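Local coordinates for protein putative trimethylamine methyltransferase (Rhizobium meliloti, PDB 4YYC) that probably acts as a methyltransferase of the trimethylamine methyltransferase family and is found as an assembly of two protein chains, at residues H120-E125 / P499-A504; P143-D148 / R153-I158; V165-M170 / E405-D410; C182-I187 / L194-S199; A218-A223 / A514-S519. All blocks are in the same frame, centred on the assembly; numbering follows the deposited sequence. Where two conformers were deposited one is given.

Contact 1: H120-E125 / P499-A504; sequences HARNPE and PYLDPA
R122 makes every polar bond that joins 120-125 to 499-504, and it does so with both terminal nitrogens on one acceptor, the main-chain oxygen of Y500. The bond from NH1 to Y500 O is 2.9 Å long, fairly straight at 160° and in the carbonyl plane. NH2 reaches Y500 O at 3.2 Å, is more bent, and comes from above the carbonyl plane. The oxygen lies in the guanidinium plane, so this is an end-on, bifurcated grip. P499 O stays near the same edge, 3.5 Å from R122 NH2 but not bonded to it. NE is hydrogen-bonded to S204 O.

Carbon atoms pack against the same guanidinium: L501 CD1 sits over one face, offset toward the rim and 3.8 Å from R122 NH1, and P499 CG lies 3.7 Å from R122 NH2. An extended chain from CG to NE carries the R122 group across, past I201, L228 and F229. With an alanine here, Y500 O would probably lose both donors and S204 O its NE partner, and a gap would be likely to open beside L501.

Local bonds shape the two loops. E125 N bonds N123 OD1 at 3.1 Å, an Asx turn, and A504 N bonds D502 OD1 at 2.9 Å. The arrangement is that of an arginine tying the loop between strands 116-119 and 128-131 to the main chain just ahead of the N-cap, D502, of helix 503-518.

Contact 2: P143-D148 / R153-I158; sequences PPFVRD and RRYATI
F145 is held between R153 and Y155. R153 CG is anti to the backbone N (chi1 -173°) and the chain runs extended to NE, which carries the guanidinium out over F145. There it lies flat on the ring, its CZ 4.0 Å from the F145 centroid and only 7° off the ring normal, a stacked cation-pi pair. The Y155 ring runs alongside F145 as an offset stack, centroids 4.7 Å apart and planes at 28°. R153 also pairs with E397 and meets F470 of the second subunit by a further cation-pi contact.

The backbone is the tight part. V146 N to R154 O measures 2.8 Å, R154 N to V146 O 3.1 Å and A156 N to P144 O 2.9 Å. With V146 and R154 as the hydrogen-bonded pair, these strands form an antiparallel beta hairpin; 153-155 is an outermost strand of its mixed sheet, and 145-147 also pairs with 401-403. Buried V146 packs against the second strand, with CG1 3.7 Å from A156 CB and CG2 over the R154 guanidinium. R154 NE forms a salt bridge to the anti side of D148 OD2 at 2.8 Å.

The looser, wetter part begins beside this bridge: a water accepts from R154 NH2 but gives D148 OD2 only a weak bond. Across the hairpin, Y155 is exposed, one face of its ring over F145 CE1.

Contact 3: V165-M170 / E405-D410; sequences VKLAYM and EKFMID
F407 leaves its helix with CG anti to the backbone N (chi1 -178°), which aims the ring at L167 and A168, while the selenomethionine M408 bends at chi2 (-60°), which turns its selenium toward the end of L167. F407 CE1 meets L167 CB at 3.7 Å, and CZ comes to 3.8 Å from the main-chain A168 N; both approach the ring obliquely. L167 CD2 touches M408 SE at 4.2 Å, the two side chains crossing at about a right angle.

The helix segments 165-170 and 405-410 run nearly parallel, 11° apart, with axes no closer than 11.3 Å. At that separation the F407 ring bridges much of the interval between the two helices, at a point where the touching residues are buried. A serine in place of F407 would probably lose the ring contacts with L167 and A168 and leave a gap between the helices.

Helix 481-495 lies against both segments, W492 meeting M170 and L488 and A489 meeting M408. On the flank of 405-410 turned from 165-170, K406 NZ and D410 OD2 form a salt bridge of 2.7 Å.

Contact 4: C182-I187 / L194-S199; sequences CEPVDI and LDMVYS
P184 and the selenomethionine M196 make the first of the side-chain contacts between the loop and the helix: P184 CD lies 3.8 Å from M196 SE, and P184 CG lies 4.0 Å from M196 CG. The M196 chain runs out and then bends at its last torsion (chi3 81°), which brings CE beside the proline ring and to 4.1 Å from C182 O. In another, the end of I187 reaches D195, with CD1 3.5 Å from D195 OD2, so methyl groups rest against a carboxylate whose charge is met elsewhere, in a salt bridge to K517.

A type I turn from P184 to I187 sets these two residues toward the helix. R192 fastens the loop, pairing with E183 and bonding I187 O, while V185 and E183 share backbone bonds with A156 and P143. On the helix, D195 O accepts from both S199 N and S199 OG, from opposite faces of its plane. F161 of helix 158-170 packs on M196. The arrangement is a connecting loop folded back by a beta turn onto helix 192-202, into which it leads.

Contact 5: A218-A223 / A514-S519; sequences AEDTVA and AKRKDS
D220 OD2 is gripped by R516 NH2 at 3.0 Å and, from outside the two segments, by H193 NE2. The arginine's other bond runs from NE to D220 OD1 at 2.9 Å, so R516 holds the carboxylate side-on with one nitrogen to each oxygen. This is a bidentate salt bridge linking helix 215-229 to the last turns of helix 503-518.

The grip is not flat. Carboxylate and guanidinium planes stand 52° apart; NH2 uses the syn lone pair of D220 OD2, whereas NE meets OD1 on the syn side but 30° out of the carboxylate plane. Both bonds are reasonably straight, the one from NE at 156°. R516 bends at chi2 and chi3 instead of stretching out, which curls its guanidinium round to meet an aspartate coming from the opposite direction.

D220 is buried, and the arginine together with H193 would be expected to stabilise its negative charge. L194 packs beside both D220 and R516, and F512, one turn back on helix 503-518, touches D220. Where the helix ends, R516 O receives two donors: S519 N at 3.2 Å and S519 OG at 2.7 Å.

In the fold
Along the chain the order of first segments is contact 1, 2, 3, 4, 5; contacts 2, 3 and 4 fall between the two halves of contact 1, and contact 4 between those of contact 3, whereas contacts 1 and 5 alternate and share helix 503-518. Contacts 4 and 5, centres about 13 Å apart, touch through helix 192-202. Contacts 2 and 4, with centres about 12 Å apart, are joined by a probable hydrogen bond from I158 N to D186 OD1. Helix 158-170, which follows the hairpin of contact 2, carries half of contact 3, packs V165 on S199 of contact 4 and sets Y169 against P499 of contact 1. The C-terminal helix is thus tied to the hairpin through helix 192-202 and its preceding loop.

Contact 1: H120-E125 / P499-A504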
# COMPACT_ATOMS: atom_id res chain seq x y z
N HIS A 120 -3.32 -12.57 26.99
CA HIS A 120 -2.39 -13.54 27.52
C HIS A 120 -2.40 -14.81 26.68
O HIS A 120 -3.47 -15.27 26.25
CB HIS A 120 -2.72 -13.88 28.96
CG HIS A 120 -2.50 -12.71 29.89
ND1 HIS A 120 -1.36 -12.57 30.65
CD2 HIS A 120 -3.23 -11.60 30.11
CE1 HIS A 120 -1.41 -11.43 31.31
NE2 HIS A 120 -2.53 -10.82 31.00
N ALA A 121 -1.24 -15.38 26.50
CA ALA A 121 -1.06 -16.65 25.77
C ALA A 121 -0.63 -17.70 26.75
O ALA A 121 -0.02 -17.42 27.78
CB ALA A 121 0.01 -16.47 24.70
N ARG A 122 -0.88 -18.96 26.41
CA ARG A 122 -0.52 -20.03 27.33
C ARG A 122 1.00 -20.14 27.49
O ARG A 122 1.45 -20.57 28.52
CB ARG A 122 -1.15 -21.34 26.90
CG ARG A 122 -0.56 -21.95 25.63
CD ARG A 122 -1.32 -23.22 25.29
NE ARG A 122 -0.75 -24.07 24.24
CZ ARG A 122 0.24 -24.92 24.41
NH1 ARG A 122 0.85 -25.06 25.58
NH2 ARG A 122 0.64 -25.70 23.40
N ASN A 123 1.75 -19.74 26.46
CA ASN A 123 3.17 -19.46 26.60
C ASN A 123 3.29 -17.95 26.79
O ASN A 123 3.08 -17.21 25.86
CB ASN A 123 3.94 -19.90 25.35
CG ASN A 123 5.38 -19.45 25.33
OD1 ASN A 123 5.88 -18.81 26.26
ND2 ASN A 123 6.10 -19.84 24.27
N PRO A 124 3.66 -17.49 28.01
CA PRO A 124 3.65 -16.06 28.31
C PRO A 124 4.56 -15.21 27.45
O PRO A 124 4.31 -14.02 27.25
CB PRO A 124 4.11 -16.00 29.77
CG PRO A 124 3.79 -17.34 30.31
CD PRO A 124 4.06 -18.28 29.18
N GLU A 125 5.57 -15.82 26.85
CA GLU A 125 6.40 -15.11 25.88
C GLU A 125 5.63 -14.64 24.64
O GLU A 125 6.10 -13.75 23.92
CB GLU A 125 7.55 -15.97 25.42
CG GLU A 125 8.56 -16.22 26.53
CD GLU A 125 9.05 -14.92 27.18
OE1 GLU A 125 9.69 -14.12 26.47
OE2 GLU A 125 8.75 -14.68 28.39
N PRO A 499 3.99 -27.26 19.86
CA PRO A 499 4.49 -26.71 21.11
C PRO A 499 4.04 -27.59 22.28
O PRO A 499 2.95 -28.12 22.28
CB PRO A 499 3.84 -25.34 21.21
CG PRO A 499 2.65 -25.40 20.34
CD PRO A 499 2.92 -26.43 19.27
N TYR A 500 4.88 -27.70 23.29
CA TYR A 500 4.58 -28.52 24.45
C TYR A 500 3.26 -28.15 25.10
O TYR A 500 2.93 -26.98 25.22
CB TYR A 500 5.67 -28.33 25.49
CG TYR A 500 5.46 -29.10 26.74
CD1 TYR A 500 5.74 -30.46 26.79
CD2 TYR A 500 4.93 -28.49 27.88
CE1 TYR A 500 5.54 -31.19 27.94
CE2 TYR A 500 4.70 -29.21 29.03
CZ TYR A 500 5.02 -30.56 29.06
OH TYR A 500 4.85 -31.28 30.21
N LEU A 501 2.51 -29.17 25.50
CA LEU A 501 1.31 -28.99 26.32
C LEU A 501 1.36 -29.96 27.49
O LEU A 501 1.46 -31.16 27.28
CB LEU A 501 0.06 -29.23 25.49
CG LEU A 501 -1.32 -29.12 26.17
CD1 LEU A 501 -1.57 -27.74 26.76
CD2 LEU A 501 -2.45 -29.47 25.21
N ASP A 502 1.28 -29.46 28.71
CA ASP A 502 1.22 -30.32 29.90
C ASP A 502 0.21 -31.47 29.72
O ASP A 502 -0.98 -31.24 29.50
CB ASP A 502 0.87 -29.46 31.11
CG ASP A 502 0.70 -30.24 32.40
OD1 ASP A 502 0.69 -31.50 32.44
OD2 ASP A 502 0.55 -29.55 33.43
N PRO A 503 0.67 -32.73 29.84
CA PRO A 503 -0.27 -33.84 29.64
C PRO A 503 -1.48 -33.87 30.57
O PRO A 503 -2.54 -34.29 30.14
CB PRO A 503 0.60 -35.07 29.83
CG PRO A 503 1.79 -34.59 30.60
CD PRO A 503 2.03 -33.21 30.13
N ALA A 504 -1.34 -33.40 31.80
CA ALA A 504 -2.47 -33.28 32.71
C ALA A 504 -3.52 -32.29 32.19
O ALA A 504 -4.73 -32.54 32.28
CB ALA A 504 -1.99 -32.85 34.09

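Contact 2: P143-D148 / R153-I158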
# COMPACT_ATOMS: atom_id res chain seq x y z
N PRO A 143 -14.12 -18.43 6.71
CA PRO A 143 -14.51 -19.12 5.47
C PRO A 143 -14.99 -20.57 5.62
O PRO A 143 -14.38 -21.38 6.31
CB PRO A 143 -13.19 -19.12 4.67
CG PRO A 143 -12.57 -17.84 5.08
CD PRO A 143 -12.84 -17.74 6.55
N PRO A 144 -16.03 -20.94 4.88
CA PRO A 144 -16.46 -22.33 4.87
C PRO A 144 -15.76 -23.19 3.84
O PRO A 144 -15.88 -24.40 3.88
CB PRO A 144 -17.95 -22.22 4.54
CG PRO A 144 -18.09 -20.98 3.78
CD PRO A 144 -17.08 -20.04 4.37
N PHE A 145 -15.06 -22.54 2.91
CA PHE A 145 -14.29 -23.24 1.89
C PHE A 145 -12.81 -23.03 2.09
O PHE A 145 -12.37 -22.01 2.63
CB PHE A 145 -14.64 -22.73 0.48
CG PHE A 145 -16.06 -22.99 0.07
CD1 PHE A 145 -16.46 -24.23 -0.41
CD2 PHE A 145 -17.00 -21.99 0.20
CE1 PHE A 145 -17.79 -24.44 -0.79
CE2 PHE A 145 -18.33 -22.19 -0.16
CZ PHE A 145 -18.71 -23.42 -0.65
N VAL A 146 -12.04 -24.00 1.60
CA VAL A 146 -10.60 -23.81 1.42
C VAL A 146 -10.23 -23.92 -0.04
O VAL A 146 -10.96 -24.56 -0.83
CB VAL A 146 -9.73 -24.80 2.24
CG1 VAL A 146 -9.98 -24.57 3.72
CG2 VAL A 146 -10.00 -26.25 1.84
N ARG A 147 -9.10 -23.31 -0.39
CA ARG A 147 -8.38 -23.69 -1.58
C ARG A 147 -7.20 -24.49 -1.14
O ARG A 147 -6.30 -23.92 -0.50
CB ARG A 147 -7.92 -22.46 -2.34
CG ARG A 147 -8.93 -22.00 -3.30
CD ARG A 147 -8.90 -22.75 -4.63
NE ARG A 147 -9.75 -22.05 -5.52
CZ ARG A 147 -10.09 -22.45 -6.72
NH1 ARG A 147 -9.67 -23.62 -7.21
NH2 ARG A 147 -10.88 -21.69 -7.42
N ASP A 148 -7.25 -25.80 -1.38
CA ASP A 148 -6.27 -26.69 -0.76
C ASP A 148 -4.95 -26.67 -1.54
O ASP A 148 -4.83 -26.00 -2.56
CB ASP A 148 -6.83 -28.08 -0.49
CG ASP A 148 -7.06 -28.92 -1.73
OD1 ASP A 148 -6.49 -28.63 -2.79
OD2 ASP A 148 -7.88 -29.89 -1.60
N ARG A 153 -11.05 -26.21 -4.71
CA ARG A 153 -11.95 -25.42 -3.87
C ARG A 153 -12.97 -26.38 -3.30
O ARG A 153 -13.74 -26.97 -4.06
CB ARG A 153 -12.64 -24.34 -4.68
CG ARG A 153 -13.47 -23.35 -3.90
CD ARG A 153 -14.16 -22.37 -4.81
NE ARG A 153 -15.04 -21.42 -4.17
CZ ARG A 153 -16.31 -21.62 -3.84
NH1 ARG A 153 -16.88 -22.82 -4.03
NH2 ARG A 153 -17.01 -20.64 -3.34
N ARG A 154 -13.01 -26.50 -1.99
CA ARG A 154 -13.87 -27.51 -1.35
C ARG A 154 -14.24 -27.07 0.04
O ARG A 154 -13.59 -26.17 0.60
CB ARG A 154 -13.16 -28.83 -1.35
CG ARG A 154 -11.82 -28.83 -0.62
CD ARG A 154 -11.30 -30.22 -0.35
NE ARG A 154 -9.97 -30.18 0.26
CZ ARG A 154 -9.73 -29.87 1.55
NH1 ARG A 154 -10.71 -29.58 2.40
NH2 ARG A 154 -8.49 -29.83 1.97
N TYR A 155 -15.23 -27.71 0.67
CA TYR A 155 -15.53 -27.36 2.07
C TYR A 155 -14.35 -27.64 2.95
O TYR A 155 -13.62 -28.64 2.76
CB TYR A 155 -16.73 -28.18 2.61
CG TYR A 155 -18.02 -27.68 2.06
CD1 TYR A 155 -18.56 -26.54 2.55
CD2 TYR A 155 -18.66 -28.30 1.00
CE1 TYR A 155 -19.75 -26.04 2.06
CE2 TYR A 155 -19.85 -27.79 0.50
CZ TYR A 155 -20.37 -26.66 1.04
OH TYR A 155 -21.53 -26.08 0.62
N ALA A 156 -14.12 -26.73 3.87
CA ALA A 156 -13.06 -26.86 4.87
C ALA A 156 -13.37 -27.97 5.88
O ALA A 156 -14.52 -28.23 6.17
CB ALA A 156 -12.97 -25.55 5.62
N THR A 157 -12.30 -28.58 6.41
CA THR A 157 -12.40 -29.66 7.38
C THR A 157 -11.59 -29.32 8.61
O THR A 157 -10.84 -28.36 8.64
CB THR A 157 -11.80 -30.95 6.81
OG1 THR A 157 -10.40 -30.76 6.57
CG2 THR A 157 -12.51 -31.36 5.53
N ILE A 158 -11.76 -30.16 9.65
CA ILE A 158 -10.92 -29.97 10.84
C ILE A 158 -9.44 -30.15 10.54
O ILE A 158 -8.62 -29.53 11.21
CB ILE A 158 -11.43 -30.88 11.99
CG1 ILE A 158 -10.76 -30.51 13.31
CG2 ILE A 158 -11.26 -32.34 11.65
CD1 ILE A 158 -11.12 -29.15 13.86
O HOH W 1 -6.40 -31.64 0.96

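Contact 3: V165-M170 / E405-D410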
# COMPACT_ATOMS: atom_id res chain seq x y z
N VAL A 165 -3.91 -23.50 11.87
CA VAL A 165 -3.35 -23.23 13.17
C VAL A 165 -1.83 -23.46 13.17
O VAL A 165 -1.07 -22.66 13.70
CB VAL A 165 -4.05 -24.00 14.28
CG1 VAL A 165 -3.35 -23.77 15.60
CG2 VAL A 165 -5.49 -23.51 14.40
N LYS A 166 -1.40 -24.57 12.56
CA LYS A 166 0.01 -24.86 12.44
C LYS A 166 0.78 -23.77 11.69
O LYS A 166 1.83 -23.33 12.12
CB LYS A 166 0.24 -26.23 11.78
CG LYS A 166 -0.29 -27.43 12.57
CD LYS A 166 -0.09 -28.70 11.76
CE LYS A 166 -0.48 -29.93 12.55
NZ LYS A 166 -0.40 -31.19 11.79
N LEU A 167 0.23 -23.34 10.54
CA LEU A 167 0.91 -22.32 9.75
C LEU A 167 0.97 -20.99 10.47
O LEU A 167 1.98 -20.27 10.38
CB LEU A 167 0.21 -22.15 8.40
CG LEU A 167 0.29 -23.37 7.44
CD1 LEU A 167 -0.56 -23.04 6.23
CD2 LEU A 167 1.69 -23.70 7.00
N ALA A 168 -0.08 -20.67 11.22
CA ALA A 168 -0.09 -19.46 12.02
C ALA A 168 0.93 -19.52 13.17
O ALA A 168 1.57 -18.51 13.49
CB ALA A 168 -1.47 -19.20 12.60
N TYR A 169 1.08 -20.70 13.77
CA TYR A 169 2.10 -20.92 14.81
C TYR A 169 3.50 -20.69 14.25
O TYR A 169 4.34 -20.07 14.89
CB TYR A 169 1.95 -22.34 15.39
CG TYR A 169 3.07 -22.74 16.29
CD1 TYR A 169 3.17 -22.21 17.56
CD2 TYR A 169 4.07 -23.60 15.84
CE1 TYR A 169 4.20 -22.59 18.41
CE2 TYR A 169 5.11 -23.99 16.68
CZ TYR A 169 5.16 -23.47 17.95
OH TYR A 169 6.18 -23.82 18.79
N MSE A 170 3.75 -21.17 13.03
CA MSE A 170 5.06 -21.07 12.41
C MSE A 170 5.33 -19.71 11.80
O MSE A 170 6.49 -19.30 11.78
CB MSE A 170 5.23 -22.15 11.37
CG MSE A 170 5.31 -23.51 12.03
SE MSE A 170 5.57 -24.97 10.74
CE MSE A 170 3.80 -25.13 9.97
N GLU A 405 -2.16 -21.01 -0.17
CA GLU A 405 -1.16 -20.26 -0.90
C GLU A 405 -1.24 -18.78 -0.53
O GLU A 405 -0.20 -18.11 -0.31
CB GLU A 405 -1.31 -20.45 -2.43
CG GLU A 405 -0.85 -21.85 -2.86
CD GLU A 405 -1.20 -22.18 -4.29
OE1 GLU A 405 -1.79 -21.35 -4.98
OE2 GLU A 405 -0.91 -23.34 -4.74
N LYS A 406 -2.46 -18.26 -0.51
CA LYS A 406 -2.65 -16.87 -0.13
C LYS A 406 -2.14 -16.59 1.29
O LYS A 406 -1.52 -15.56 1.54
CB LYS A 406 -4.10 -16.50 -0.26
CG LYS A 406 -4.50 -15.12 0.21
CD LYS A 406 -4.02 -14.07 -0.68
CE LYS A 406 -4.79 -12.70 -0.66
NZ LYS A 406 -5.24 -12.30 0.73
N PHE A 407 -2.37 -17.50 2.22
CA PHE A 407 -1.87 -17.33 3.56
C PHE A 407 -0.35 -17.13 3.56
O PHE A 407 0.17 -16.25 4.23
CB PHE A 407 -2.23 -18.56 4.42
CG PHE A 407 -1.80 -18.43 5.83
CD1 PHE A 407 -0.47 -18.74 6.22
CD2 PHE A 407 -2.70 -18.00 6.80
CE1 PHE A 407 -0.07 -18.60 7.54
CE2 PHE A 407 -2.28 -17.90 8.14
CZ PHE A 407 -0.98 -18.17 8.49
N MSE A 408 0.36 -17.95 2.78
CA MSE A 408 1.84 -17.85 2.74
C MSE A 408 2.31 -16.55 2.16
O MSE A 408 3.27 -15.94 2.65
CB MSE A 408 2.42 -19.04 1.99
CG MSE A 408 2.08 -20.41 2.60
SE MSE A 408 2.73 -20.58 4.43
CE MSE A 408 4.63 -20.38 4.03
N ILE A 409 1.64 -16.09 1.11
CA ILE A 409 2.03 -14.82 0.46
C ILE A 409 1.76 -13.65 1.42
O ILE A 409 2.60 -12.76 1.63
CB ILE A 409 1.24 -14.61 -0.85
CG1 ILE A 409 1.62 -15.68 -1.88
CG2 ILE A 409 1.44 -13.17 -1.40
CD1 ILE A 409 0.64 -15.75 -3.05
N ASP A 410 0.60 -13.70 2.07
CA ASP A 410 0.22 -12.62 2.97
C ASP A 410 1.13 -12.58 4.20
O ASP A 410 1.51 -11.49 4.66
CB ASP A 410 -1.22 -12.79 3.47
CG ASP A 410 -2.28 -12.62 2.41
OD1 ASP A 410 -2.05 -11.90 1.41
OD2 ASP A 410 -3.46 -13.12 2.63

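Contact 4: C182-I187 / L194-S199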
# COMPACT_ATOMS: atom_id res chain seq x y z
N CYS A 182 -11.01 -21.54 9.61
CA CYS A 182 -12.01 -21.96 8.63
C CYS A 182 -13.13 -22.63 9.39
O CYS A 182 -13.00 -22.85 10.57
CB CYS A 182 -11.40 -22.85 7.56
SG CYS A 182 -10.61 -24.36 8.18
N GLU A 183 -14.22 -22.92 8.72
CA GLU A 183 -15.36 -23.57 9.35
C GLU A 183 -15.29 -25.06 9.04
O GLU A 183 -15.51 -25.45 7.88
CB GLU A 183 -16.63 -22.95 8.75
CG GLU A 183 -17.93 -23.39 9.40
CD GLU A 183 -18.11 -22.83 10.80
OE1 GLU A 183 -17.76 -21.66 11.04
OE2 GLU A 183 -18.65 -23.56 11.66
N PRO A 184 -15.01 -25.92 10.02
CA PRO A 184 -14.84 -27.38 9.70
C PRO A 184 -16.16 -28.10 9.46
O PRO A 184 -16.98 -28.20 10.39
CB PRO A 184 -14.13 -27.95 10.93
CG PRO A 184 -14.44 -27.01 12.01
CD PRO A 184 -14.65 -25.63 11.43
N VAL A 185 -16.36 -28.58 8.25
CA VAL A 185 -17.66 -29.14 7.88
C VAL A 185 -17.87 -30.52 8.47
O VAL A 185 -19.02 -31.02 8.53
CB VAL A 185 -17.76 -29.19 6.35
CG1 VAL A 185 -17.00 -30.36 5.79
CG2 VAL A 185 -19.21 -29.22 5.90
N ASP A 186 -16.79 -31.19 8.85
CA ASP A 186 -16.82 -32.62 9.17
C ASP A 186 -16.94 -32.92 10.68
O ASP A 186 -16.78 -34.08 11.11
CB ASP A 186 -15.67 -33.38 8.52
CG ASP A 186 -14.29 -32.86 8.89
OD1 ASP A 186 -14.15 -31.72 9.38
OD2 ASP A 186 -13.37 -33.66 8.60
N ILE A 187 -17.33 -31.91 11.46
CA ILE A 187 -17.73 -32.07 12.83
C ILE A 187 -19.10 -31.39 12.95
O ILE A 187 -19.34 -30.30 12.42
CB ILE A 187 -16.70 -31.48 13.83
CG1 ILE A 187 -15.33 -32.13 13.59
CG2 ILE A 187 -17.15 -31.72 15.24
CD1 ILE A 187 -14.22 -31.51 14.40
N LEU A 194 -15.72 -27.03 20.17
CA LEU A 194 -14.86 -27.65 21.15
C LEU A 194 -13.52 -28.04 20.51
O LEU A 194 -12.45 -27.79 21.06
CB LEU A 194 -15.53 -28.91 21.70
CG LEU A 194 -16.82 -28.62 22.47
CD1 LEU A 194 -17.65 -29.87 22.57
CD2 LEU A 194 -16.55 -27.98 23.82
N ASP A 195 -13.61 -28.64 19.35
CA ASP A 195 -12.41 -29.02 18.56
C ASP A 195 -11.62 -27.83 18.05
O ASP A 195 -10.38 -27.91 17.95
CB ASP A 195 -12.81 -29.96 17.43
CG ASP A 195 -13.36 -31.25 17.94
OD1 ASP A 195 -12.59 -32.09 18.50
OD2 ASP A 195 -14.59 -31.42 17.89
N MSE A 196 -12.34 -26.77 17.71
CA MSE A 196 -11.72 -25.53 17.18
C MSE A 196 -10.90 -24.95 18.32
O MSE A 196 -9.72 -24.67 18.14
CB MSE A 196 -12.80 -24.63 16.65
CG MSE A 196 -13.39 -25.17 15.36
SE MSE A 196 -15.20 -24.42 15.03
CE MSE A 196 -14.55 -22.78 14.32
N VAL A 197 -11.50 -24.72 19.50
CA VAL A 197 -10.72 -24.17 20.61
C VAL A 197 -9.54 -25.10 20.98
O VAL A 197 -8.40 -24.67 21.17
CB VAL A 197 -11.59 -23.86 21.84
CG1 VAL A 197 -10.74 -23.50 23.06
CG2 VAL A 197 -12.60 -22.76 21.50
N TYR A 198 -9.82 -26.39 21.06
CA TYR A 198 -8.78 -27.36 21.39
C TYR A 198 -7.60 -27.25 20.43
O TYR A 198 -6.44 -27.33 20.84
CB TYR A 198 -9.31 -28.78 21.37
CG TYR A 198 -8.23 -29.81 21.70
CD1 TYR A 198 -7.83 -30.04 23.02
CD2 TYR A 198 -7.61 -30.52 20.71
CE1 TYR A 198 -6.86 -31.00 23.33
CE2 TYR A 198 -6.62 -31.46 20.99
CZ TYR A 198 -6.24 -31.69 22.31
OH TYR A 198 -5.25 -32.63 22.54
N SER A 199 -7.91 -27.06 19.14
CA SER A 199 -6.85 -26.97 18.11
C SER A 199 -5.90 -25.81 18.38
O SER A 199 -4.69 -25.94 18.23
CB SER A 199 -7.47 -26.87 16.71
OG SER A 199 -8.16 -28.04 16.43

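Contact 5: A218-A223 / A514-S519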
# COMPACT_ATOMS: atom_id res chain seq x y z
N ALA A 218 -19.68 -20.02 24.04
CA ALA A 218 -18.84 -19.07 24.75
C ALA A 218 -18.58 -19.58 26.16
O ALA A 218 -17.45 -19.48 26.65
CB ALA A 218 -19.47 -17.69 24.72
N GLU A 219 -19.60 -20.12 26.84
CA GLU A 219 -19.39 -20.69 28.17
C GLU A 219 -18.38 -21.84 28.11
O GLU A 219 -17.47 -21.93 28.95
CB GLU A 219 -20.73 -21.12 28.78
CG GLU A 219 -21.59 -19.92 29.16
CD GLU A 219 -23.00 -20.29 29.53
OE1 GLU A 219 -23.41 -21.44 29.29
OE2 GLU A 219 -23.70 -19.42 30.10
N ASP A 220 -18.52 -22.68 27.10
CA ASP A 220 -17.55 -23.77 26.93
C ASP A 220 -16.12 -23.25 26.71
O ASP A 220 -15.16 -23.83 27.23
CB ASP A 220 -17.91 -24.69 25.76
CG ASP A 220 -19.13 -25.57 26.02
OD1 ASP A 220 -19.57 -25.78 27.18
OD2 ASP A 220 -19.68 -26.12 25.04
N THR A 221 -15.97 -22.17 25.94
CA THR A 221 -14.66 -21.60 25.71
C THR A 221 -14.05 -21.14 27.02
O THR A 221 -12.89 -21.41 27.30
CB THR A 221 -14.74 -20.41 24.74
OG1 THR A 221 -15.27 -20.84 23.46
CG2 THR A 221 -13.38 -19.75 24.51
N VAL A 222 -14.84 -20.45 27.84
CA VAL A 222 -14.37 -19.99 29.15
C VAL A 222 -13.97 -21.19 30.00
O VAL A 222 -12.96 -21.16 30.69
CB VAL A 222 -15.41 -19.07 29.84
CG1 VAL A 222 -15.01 -18.75 31.28
CG2 VAL A 222 -15.59 -17.79 29.05
N ALA A 223 -14.76 -22.25 30.00
CA ALA A 223 -14.44 -23.42 30.81
C ALA A 223 -13.12 -24.07 30.37
O ALA A 223 -12.31 -24.47 31.23
CB ALA A 223 -15.61 -24.42 30.76
N ALA A 514 -15.06 -34.51 25.80
CA ALA A 514 -15.81 -35.76 25.66
C ALA A 514 -17.12 -35.70 26.42
O ALA A 514 -18.15 -36.18 25.94
CB ALA A 514 -14.96 -36.95 26.10
N LYS A 515 -17.08 -35.16 27.64
CA LYS A 515 -18.28 -35.04 28.44
C LYS A 515 -19.30 -34.15 27.74
O LYS A 515 -20.47 -34.51 27.65
CB LYS A 515 -17.88 -34.53 29.82
CG LYS A 515 -19.03 -34.19 30.75
CD LYS A 515 -18.48 -33.89 32.14
N ARG A 516 -18.86 -33.01 27.22
CA ARG A 516 -19.76 -32.13 26.52
C ARG A 516 -20.34 -32.78 25.28
O ARG A 516 -21.52 -32.69 25.04
CB ARG A 516 -19.07 -30.80 26.17
CG ARG A 516 -18.74 -29.94 27.38
CD ARG A 516 -19.98 -29.36 28.10
NE ARG A 516 -20.62 -28.45 27.22
CZ ARG A 516 -21.81 -28.56 26.65
NH1 ARG A 516 -22.70 -29.49 26.99
NH2 ARG A 516 -22.15 -27.64 25.78
N LYS A 517 -19.51 -33.47 24.48
CA LYS A 517 -20.02 -34.14 23.28
C LYS A 517 -21.04 -35.22 23.61
O LYS A 517 -22.03 -35.40 22.89
CB LYS A 517 -18.86 -34.71 22.45
CG LYS A 517 -18.02 -33.63 21.80
CD LYS A 517 -17.09 -34.22 20.75
CE LYS A 517 -16.30 -33.16 20.09
NZ LYS A 517 -15.44 -33.69 18.99
N ASP A 518 -20.78 -35.97 24.67
CA ASP A 518 -21.70 -37.05 25.06
C ASP A 518 -23.03 -36.52 25.57
O ASP A 518 -24.01 -37.28 25.59
CB ASP A 518 -21.09 -37.98 26.12
CG ASP A 518 -21.76 -39.36 26.14
OD1 ASP A 518 -21.76 -40.04 25.08
OD2 ASP A 518 -22.32 -39.78 27.18
N SER A 519 -23.06 -35.28 26.02
CA SER A 519 -24.29 -34.69 26.57
C SER A 519 -25.29 -34.21 25.51
O SER A 519 -26.38 -33.80 25.87
CB SER A 519 -23.94 -33.53 27.49
OG SER A 519 -23.59 -32.39 26.75